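Local coordinates for protein acinetobacter secreted protease CpaA (Acinetobacter nosocomialis M2, PDB 6O38) that probably cleaves proteins as a zinc metalloprotease, is secreted by a type II system and forms a complex with its chaperone CpaB, at residues A[108-119]-A[132-143]; A[472-483]-A[499-507]. All coordinates share one frame; numbering follows the deposited sequence.

Contact 1 of 2, residues A[108-119]-A[132-143]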
# COMPACT_ATOMS: atom_id res chain seq x y z
N LEU A 108 19.96 10.15 29.29
CA LEU A 108 18.70 10.57 28.69
C LEU A 108 18.89 11.86 27.90
O LEU A 108 19.54 12.80 28.37
CB LEU A 108 17.64 10.77 29.77
CG LEU A 108 16.24 11.14 29.26
CD1 LEU A 108 15.72 10.08 28.30
CD2 LEU A 108 15.29 11.34 30.41
N ILE A 109 18.32 11.89 26.70
CA ILE A 109 18.48 13.03 25.79
C ILE A 109 17.33 13.99 26.05
O ILE A 109 16.16 13.59 25.94
CB ILE A 109 18.49 12.57 24.33
CG1 ILE A 109 19.77 11.78 24.03
CG2 ILE A 109 18.38 13.77 23.40
CD1 ILE A 109 21.04 12.51 24.38
N PRO A 110 17.59 15.25 26.40
CA PRO A 110 16.51 16.23 26.57
C PRO A 110 16.05 16.77 25.22
O PRO A 110 16.86 17.27 24.44
CB PRO A 110 17.15 17.33 27.43
CG PRO A 110 18.61 17.26 27.07
CD PRO A 110 18.91 15.80 26.79
N LEU A 111 14.76 16.65 24.95
CA LEU A 111 14.17 17.15 23.72
C LEU A 111 13.25 18.33 24.01
O LEU A 111 12.61 18.40 25.06
CB LEU A 111 13.38 16.05 23.00
CG LEU A 111 14.18 14.85 22.49
CD1 LEU A 111 13.28 13.90 21.72
CD2 LEU A 111 15.34 15.32 21.62
N THR A 112 13.21 19.27 23.06
CA THR A 112 12.32 20.41 23.16
C THR A 112 10.94 20.04 22.60
O THR A 112 10.67 18.87 22.30
CB THR A 112 12.91 21.61 22.43
OG1 THR A 112 12.91 21.37 21.02
CG2 THR A 112 14.34 21.86 22.89
N THR A 113 10.07 21.03 22.46
CA THR A 113 8.75 20.82 21.88
C THR A 113 8.74 21.00 20.36
O THR A 113 7.67 20.91 19.75
CB THR A 113 7.73 21.78 22.51
OG1 THR A 113 8.08 23.13 22.19
CG2 THR A 113 7.72 21.61 24.02
N ALA A 114 9.89 21.25 19.75
CA ALA A 114 9.97 21.40 18.30
C ALA A 114 9.58 20.10 17.62
O ALA A 114 9.93 19.00 18.07
CB ALA A 114 11.37 21.82 17.88
N THR A 115 8.83 20.23 16.52
CA THR A 115 8.37 19.05 15.78
C THR A 115 9.54 18.22 15.28
O THR A 115 9.50 16.98 15.35
CB THR A 115 7.47 19.48 14.62
OG1 THR A 115 6.26 20.05 15.14
CG2 THR A 115 7.12 18.29 13.74
N MSE A 116 10.59 18.87 14.79
CA MSE A 116 11.75 18.15 14.28
C MSE A 116 13.03 18.55 15.00
O MSE A 116 13.34 19.73 15.13
CB MSE A 116 11.90 18.38 12.77
CG MSE A 116 13.08 17.65 12.16
SE MSE A 116 12.87 17.44 10.24
CE MSE A 116 11.23 16.38 10.25
N GLN A 117 13.76 17.55 15.48
CA GLN A 117 15.01 17.77 16.20
C GLN A 117 16.03 16.74 15.74
O GLN A 117 15.69 15.71 15.15
CB GLN A 117 14.81 17.67 17.72
CG GLN A 117 13.74 18.60 18.27
CD GLN A 117 13.59 18.47 19.77
OE1 GLN A 117 14.57 18.50 20.52
NE2 GLN A 117 12.35 18.32 20.22
N LYS A 118 17.30 17.03 16.00
CA LYS A 118 18.40 16.15 15.64
C LYS A 118 19.21 15.79 16.88
O LYS A 118 19.63 16.68 17.62
CB LYS A 118 19.31 16.81 14.59
CG LYS A 118 20.54 15.98 14.24
CD LYS A 118 21.17 16.46 12.94
CE LYS A 118 22.61 16.92 13.17
NZ LYS A 118 23.48 16.61 12.00
N VAL A 119 19.41 14.50 17.09
CA VAL A 119 20.31 14.00 18.13
C VAL A 119 21.59 13.55 17.45
O VAL A 119 21.58 12.59 16.67
CB VAL A 119 19.67 12.86 18.94
CG1 VAL A 119 20.67 12.29 19.93
CG2 VAL A 119 18.43 13.37 19.67
N LEU A 132 15.81 8.03 24.18
CA LEU A 132 14.88 9.08 23.79
C LEU A 132 13.81 9.24 24.87
O LEU A 132 13.32 8.25 25.42
CB LEU A 132 14.23 8.75 22.45
CG LEU A 132 15.15 8.65 21.24
CD1 LEU A 132 14.36 8.29 20.00
CD2 LEU A 132 15.91 9.95 21.04
N PRO A 133 13.42 10.47 25.20
CA PRO A 133 12.41 10.66 26.24
C PRO A 133 11.04 10.24 25.75
O PRO A 133 10.69 10.39 24.57
CB PRO A 133 12.46 12.17 26.50
CG PRO A 133 12.92 12.75 25.21
CD PRO A 133 13.89 11.75 24.63
N SER A 134 10.25 9.69 26.67
CA SER A 134 8.89 9.32 26.37
C SER A 134 7.94 10.47 26.66
O SER A 134 8.30 11.45 27.32
CB SER A 134 8.48 8.08 27.17
OG SER A 134 9.19 6.93 26.75
N ASP A 135 6.71 10.34 26.17
CA ASP A 135 5.63 11.30 26.43
C ASP A 135 6.04 12.72 26.03
O ASP A 135 6.06 13.65 26.84
CB ASP A 135 5.22 11.22 27.90
CG ASP A 135 4.76 9.83 28.29
OD1 ASP A 135 4.13 9.15 27.46
OD2 ASP A 135 5.10 9.41 29.40
N VAL A 136 6.37 12.86 24.75
CA VAL A 136 6.64 14.14 24.13
C VAL A 136 5.46 14.47 23.22
O VAL A 136 4.54 13.65 23.07
CB VAL A 136 7.97 14.12 23.35
CG1 VAL A 136 9.06 13.45 24.18
CG2 VAL A 136 7.79 13.40 22.03
N ARG A 137 5.46 15.66 22.63
CA ARG A 137 4.35 16.08 21.78
C ARG A 137 4.16 15.09 20.64
O ARG A 137 5.11 14.71 19.97
CB ARG A 137 4.63 17.48 21.22
CG ARG A 137 3.51 18.11 20.42
CD ARG A 137 3.88 19.54 20.00
NE ARG A 137 4.08 20.44 21.13
CZ ARG A 137 3.11 21.06 21.79
NH1 ARG A 137 3.39 21.87 22.80
NH2 ARG A 137 1.85 20.89 21.42
N ASP A 138 2.91 14.65 20.46
CA ASP A 138 2.60 13.67 19.42
C ASP A 138 3.04 14.16 18.05
O ASP A 138 2.77 15.30 17.67
CB ASP A 138 1.10 13.38 19.42
CG ASP A 138 0.71 12.32 18.40
OD1 ASP A 138 1.09 11.14 18.59
OD2 ASP A 138 0.04 12.66 17.41
N GLY A 139 3.73 13.29 17.31
CA GLY A 139 4.25 13.64 16.01
C GLY A 139 5.68 14.14 16.01
O GLY A 139 6.22 14.40 14.93
N THR A 140 6.30 14.27 17.18
CA THR A 140 7.69 14.71 17.25
C THR A 140 8.60 13.76 16.48
O THR A 140 8.61 12.55 16.73
CB THR A 140 8.14 14.81 18.71
OG1 THR A 140 7.28 15.71 19.42
CG2 THR A 140 9.57 15.32 18.79
N THR A 141 9.37 14.32 15.55
CA THR A 141 10.28 13.55 14.72
C THR A 141 11.71 13.89 15.10
O THR A 141 12.05 15.07 15.23
CB THR A 141 10.04 13.84 13.23
OG1 THR A 141 8.69 13.53 12.89
CG2 THR A 141 10.98 13.00 12.37
N VAL A 142 12.53 12.86 15.30
CA VAL A 142 13.91 13.04 15.72
C VAL A 142 14.82 12.28 14.76
O VAL A 142 14.52 11.14 14.37
CB VAL A 142 14.13 12.55 17.16
CG1 VAL A 142 15.60 12.59 17.54
CG2 VAL A 142 13.31 13.38 18.13
N GLN A 143 15.92 12.91 14.37
CA GLN A 143 16.96 12.27 13.56
C GLN A 143 18.14 11.95 14.46
O GLN A 143 18.77 12.86 15.02
CB GLN A 143 17.39 13.17 12.40
CG GLN A 143 18.68 12.72 11.73
CD GLN A 143 19.18 13.71 10.70
OE1 GLN A 143 19.16 14.92 10.92
NE2 GLN A 143 19.64 13.20 9.56
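Val142 has CG1 trans to its backbone N (chi1 174°), which spreads its two methyls toward different partners in 108-119. CG1 meets Val119 CG2 at 3.6 Å, while Val142 CG2 meets Leu111 CD1 at the same separation of 3.6 Å. Leu111 holds CG trans to its carbonyl carbon (chi1 -65°), and the Leu111 side chain crosses the Pro133 ring at about a right angle, Leu111 CG to Pro133 CG 3.7 Å. Trp184 of strand 183-195 packs on Leu111, Leu132 and Val142 and extends this apolar layer. Strands 116-119 and 141-143 pair in parallel, and the apolar layer lies on the Val142 face. Thr115 O accepts from Thr141 N at 2.7 Å, and Thr141 O receives Gln117 N at 3.0 Å; Gln117 O and Gln143 N, then Gln143 O and Val119 N, continue the alternation. The paired side chains alternate too: Met116 (a selenomethionine) lies alongside Thr141, and Lys118 alongside Gln143, on the face away from Val142. Gln117 turns its amide back into its own loop, where OE1 accepts from Thr112 N at 3.0 Å. In 132-143 a type II turn from Arg137 to Thr140, with Gly139 at positive phi, leads into strand 141-143. The chemistry implies a division of labour within this StcE-type beta-sandwich domain: backbone bonds set the strand register, the Gln117 amide ties down its own loop, and aliphatic contacts pack Leu111 and Pro133 on Val142's side of the sheet.

Contact 2 of 2, residues A[472-483]-A[499-507]. With ZN (zinc ion), chain M.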
# COMPACT_ATOMS: atom_id res chain seq x y z
N TRP A 472 -24.20 -2.17 4.56
CA TRP A 472 -24.95 -3.21 5.25
C TRP A 472 -24.64 -4.57 4.64
O TRP A 472 -24.51 -4.69 3.42
CB TRP A 472 -26.46 -2.94 5.20
CG TRP A 472 -26.88 -1.70 5.94
CD1 TRP A 472 -27.15 -0.48 5.40
CD2 TRP A 472 -27.05 -1.57 7.35
NE1 TRP A 472 -27.49 0.41 6.39
CE2 TRP A 472 -27.44 -0.24 7.60
CE3 TRP A 472 -26.92 -2.44 8.43
CZ2 TRP A 472 -27.70 0.24 8.88
CZ3 TRP A 472 -27.18 -1.97 9.71
CH2 TRP A 472 -27.56 -0.64 9.92
N ALA A 473 -24.54 -5.58 5.50
CA ALA A 473 -24.30 -6.95 5.06
C ALA A 473 -24.56 -7.93 6.20
O ALA A 473 -24.10 -7.71 7.33
CB ALA A 473 -22.88 -7.12 4.53
N TRP A 474 -25.28 -9.02 5.92
CA TRP A 474 -25.51 -10.04 6.93
C TRP A 474 -24.21 -10.76 7.27
O TRP A 474 -23.41 -11.10 6.39
CB TRP A 474 -26.55 -11.05 6.43
CG TRP A 474 -27.86 -10.42 6.06
CD1 TRP A 474 -28.30 -10.12 4.81
CD2 TRP A 474 -28.90 -10.02 6.96
NE1 TRP A 474 -29.55 -9.55 4.87
CE2 TRP A 474 -29.94 -9.48 6.18
CE3 TRP A 474 -29.06 -10.06 8.35
CZ2 TRP A 474 -31.12 -8.98 6.74
CZ3 TRP A 474 -30.23 -9.57 8.90
CH2 TRP A 474 -31.24 -9.04 8.10
N ILE A 475 -23.99 -10.99 8.56
CA ILE A 475 -22.77 -11.62 9.05
C ILE A 475 -22.93 -13.13 9.02
O ILE A 475 -23.94 -13.66 9.49
CB ILE A 475 -22.43 -11.13 10.47
CG1 ILE A 475 -22.27 -9.61 10.49
CG2 ILE A 475 -21.16 -11.81 10.97
CD1 ILE A 475 -21.65 -9.07 11.75
N ASN A 476 -21.94 -13.82 8.45
CA ASN A 476 -21.94 -15.28 8.35
C ASN A 476 -23.19 -15.76 7.61
O ASN A 476 -23.98 -16.57 8.11
CB ASN A 476 -21.82 -15.93 9.73
CG ASN A 476 -21.46 -17.40 9.66
OD1 ASN A 476 -20.78 -17.85 8.74
ND2 ASN A 476 -21.93 -18.17 10.64
N ALA A 477 -23.34 -15.25 6.39
CA ALA A 477 -24.60 -15.35 5.67
C ALA A 477 -24.77 -16.74 5.06
O ALA A 477 -23.85 -17.29 4.46
CB ALA A 477 -24.67 -14.29 4.58
N SER A 478 -25.97 -17.30 5.22
CA SER A 478 -26.37 -18.46 4.46
C SER A 478 -26.62 -18.06 3.00
O SER A 478 -26.48 -16.90 2.61
CB SER A 478 -27.62 -19.10 5.07
OG SER A 478 -28.71 -18.20 5.04
N ALA A 479 -26.98 -19.05 2.18
CA ALA A 479 -27.33 -18.76 0.79
C ALA A 479 -28.47 -17.76 0.70
O ALA A 479 -28.49 -16.91 -0.20
CB ALA A 479 -27.69 -20.05 0.06
N TYR A 480 -29.42 -17.83 1.64
CA TYR A 480 -30.53 -16.89 1.64
C TYR A 480 -30.10 -15.48 2.01
O TYR A 480 -30.66 -14.50 1.50
CB TYR A 480 -31.62 -17.38 2.59
CG TYR A 480 -32.77 -16.40 2.76
CD1 TYR A 480 -33.70 -16.21 1.75
CD2 TYR A 480 -32.91 -15.67 3.93
CE1 TYR A 480 -34.74 -15.32 1.91
CE2 TYR A 480 -33.95 -14.77 4.10
CZ TYR A 480 -34.86 -14.61 3.08
OH TYR A 480 -35.90 -13.72 3.24
N ASN A 481 -29.10 -15.34 2.88
CA ASN A 481 -28.68 -14.04 3.39
C ASN A 481 -27.43 -13.51 2.69
O ASN A 481 -26.90 -12.48 3.11
CB ASN A 481 -28.43 -14.12 4.90
CG ASN A 481 -29.71 -14.26 5.69
OD1 ASN A 481 -30.66 -13.50 5.50
ND2 ASN A 481 -29.74 -15.23 6.60
N MSE A 482 -26.97 -14.18 1.64
CA MSE A 482 -25.75 -13.76 0.96
C MSE A 482 -26.00 -12.51 0.12
O MSE A 482 -26.17 -12.59 -1.09
CB MSE A 482 -25.21 -14.89 0.08
CG MSE A 482 -23.81 -14.65 -0.45
SE MSE A 482 -22.48 -14.54 0.96
CE MSE A 482 -20.97 -13.88 -0.09
N ILE A 483 -26.01 -11.35 0.78
CA ILE A 483 -26.26 -10.08 0.11
C ILE A 483 -25.54 -8.98 0.87
O ILE A 483 -25.47 -8.99 2.10
CB ILE A 483 -27.78 -9.80 -0.02
CG1 ILE A 483 -28.03 -8.51 -0.79
CG2 ILE A 483 -28.44 -9.76 1.35
CD1 ILE A 483 -29.49 -8.26 -1.11
N GLU A 499 -18.01 -5.17 3.43
CA GLU A 499 -19.30 -5.84 3.52
C GLU A 499 -19.19 -7.32 3.17
O GLU A 499 -19.85 -8.16 3.79
CB GLU A 499 -20.32 -5.14 2.62
CG GLU A 499 -20.50 -3.66 2.93
CD GLU A 499 -20.85 -3.39 4.38
OE1 GLU A 499 -20.39 -2.36 4.93
OE2 GLU A 499 -21.58 -4.20 4.99
N VAL A 500 -18.37 -7.65 2.17
CA VAL A 500 -18.16 -9.06 1.82
C VAL A 500 -17.48 -9.79 2.97
O VAL A 500 -17.77 -10.96 3.24
CB VAL A 500 -17.35 -9.17 0.52
CG1 VAL A 500 -16.88 -10.60 0.29
CG2 VAL A 500 -18.19 -8.69 -0.66
N GLY A 501 -16.58 -9.10 3.68
CA GLY A 501 -16.01 -9.68 4.89
C GLY A 501 -17.06 -10.07 5.91
O GLY A 501 -16.97 -11.13 6.52
N HIS A 502 -18.07 -9.21 6.10
CA HIS A 502 -19.19 -9.57 6.96
C HIS A 502 -19.90 -10.81 6.45
O HIS A 502 -20.19 -11.73 7.21
CB HIS A 502 -20.16 -8.39 7.07
CG HIS A 502 -19.72 -7.33 8.03
ND1 HIS A 502 -19.48 -7.59 9.37
CD2 HIS A 502 -19.49 -6.01 7.86
CE1 HIS A 502 -19.11 -6.47 9.97
NE2 HIS A 502 -19.11 -5.49 9.08
N ASN A 503 -20.20 -10.84 5.14
CA ASN A 503 -20.85 -12.00 4.55
C ASN A 503 -20.04 -13.27 4.79
O ASN A 503 -20.61 -14.35 5.00
CB ASN A 503 -21.04 -11.78 3.05
CG ASN A 503 -22.18 -10.83 2.74
OD1 ASN A 503 -23.03 -10.56 3.59
ND2 ASN A 503 -22.20 -10.31 1.52
N LEU A 504 -18.71 -13.16 4.78
CA LEU A 504 -17.85 -14.32 4.99
C LEU A 504 -17.82 -14.77 6.45
O LEU A 504 -17.32 -15.87 6.73
CB LEU A 504 -16.43 -14.02 4.51
CG LEU A 504 -16.24 -13.97 2.99
CD1 LEU A 504 -14.89 -13.38 2.63
CD2 LEU A 504 -16.39 -15.36 2.39
N GLY A 505 -18.32 -13.96 7.37
CA GLY A 505 -18.39 -14.31 8.76
C GLY A 505 -17.53 -13.50 9.70
O GLY A 505 -17.22 -13.97 10.80
N LEU A 506 -17.13 -12.29 9.31
CA LEU A 506 -16.20 -11.48 10.08
C LEU A 506 -16.93 -10.38 10.84
O LEU A 506 -17.97 -9.88 10.40
CB LEU A 506 -15.13 -10.87 9.17
CG LEU A 506 -14.31 -11.87 8.36
CD1 LEU A 506 -13.26 -11.15 7.53
CD2 LEU A 506 -13.67 -12.90 9.27
N TYR A 507 -16.37 -10.01 11.98
CA TYR A 507 -16.90 -8.96 12.83
C TYR A 507 -15.88 -7.82 12.92
O TYR A 507 -14.74 -7.94 12.49
CB TYR A 507 -17.24 -9.49 14.23
CG TYR A 507 -18.28 -10.59 14.24
CD1 TYR A 507 -17.92 -11.91 13.97
CD2 TYR A 507 -19.61 -10.31 14.53
CE1 TYR A 507 -18.87 -12.92 13.98
CE2 TYR A 507 -20.56 -11.32 14.54
CZ TYR A 507 -20.18 -12.62 14.26
OH TYR A 507 -21.13 -13.62 14.28
ZN ZN M . -19.14 -3.41 9.25
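Ile475 works its way from the loop after strand 472-473 toward the second zinc-binding histidine, and each of its side-chain carbons meets an atom of 499-507. CB stands 4.0 Å from His502 O. The CG2 branch, trans to the backbone N, comes over one face of the Tyr507 ring, 3.8 Å from the centroid and 23° off the normal, a CH-pi contact displaced toward the rim. The other branch crosses the imidazole at a slant: CG1 is 3.6 Å from His502 ND1, and the terminal CD1 lies 3.5 Å from that nitrogen while also reaching Tyr507 CD2. On the far side of the imidazole, His502 NE2 binds zinc at 2.1 Å. The sequence from His498 to His508 fits the HExxHxxGxxH zinc-binding motif of metzincins such as the reprolysins, in which Glu499 would be the general base; Gly505 supplies the motif's glycine and ends the helix in a Schellman motif. His498 and His508 complete the protein's own ligands, and Asp170 of the chaperone CpaB also binds the metal. The helix end is held to the loop through main chain: His502 O takes Asn476 N at 3.0 Å as well as Gly505 N, and Asn503 O takes Ala477 N at 3.2 Å. Met482, a selenomethionine, bends at chi2 (64°) and lays SE against Asn503 CB at 3.7 Å.

In the fold
Contact 1 and contact 2 illustrate how one chain fixes its loops by different means in different domains. Their centres lie 46 Å apart and their nearest atoms about 26 Å, and they share no strand or helix: contact 1 joins strands 116-121 and 141-146, contact 2 strand 471-473 and helix 496-504. Contact 1, in an StcE-type beta-sandwich unit, is only partly buried, its loops reaching the surface; contact 2, in the reprolysin-like domain, is largely buried. Contact 1 combines regular main-chain pairing with aliphatic packing; contact 2 has two backbone bonds at a helix end and an isoleucine packed on a tyrosine ring and a metal-binding histidine. The chaperone CpaB reaches contact 2 alone.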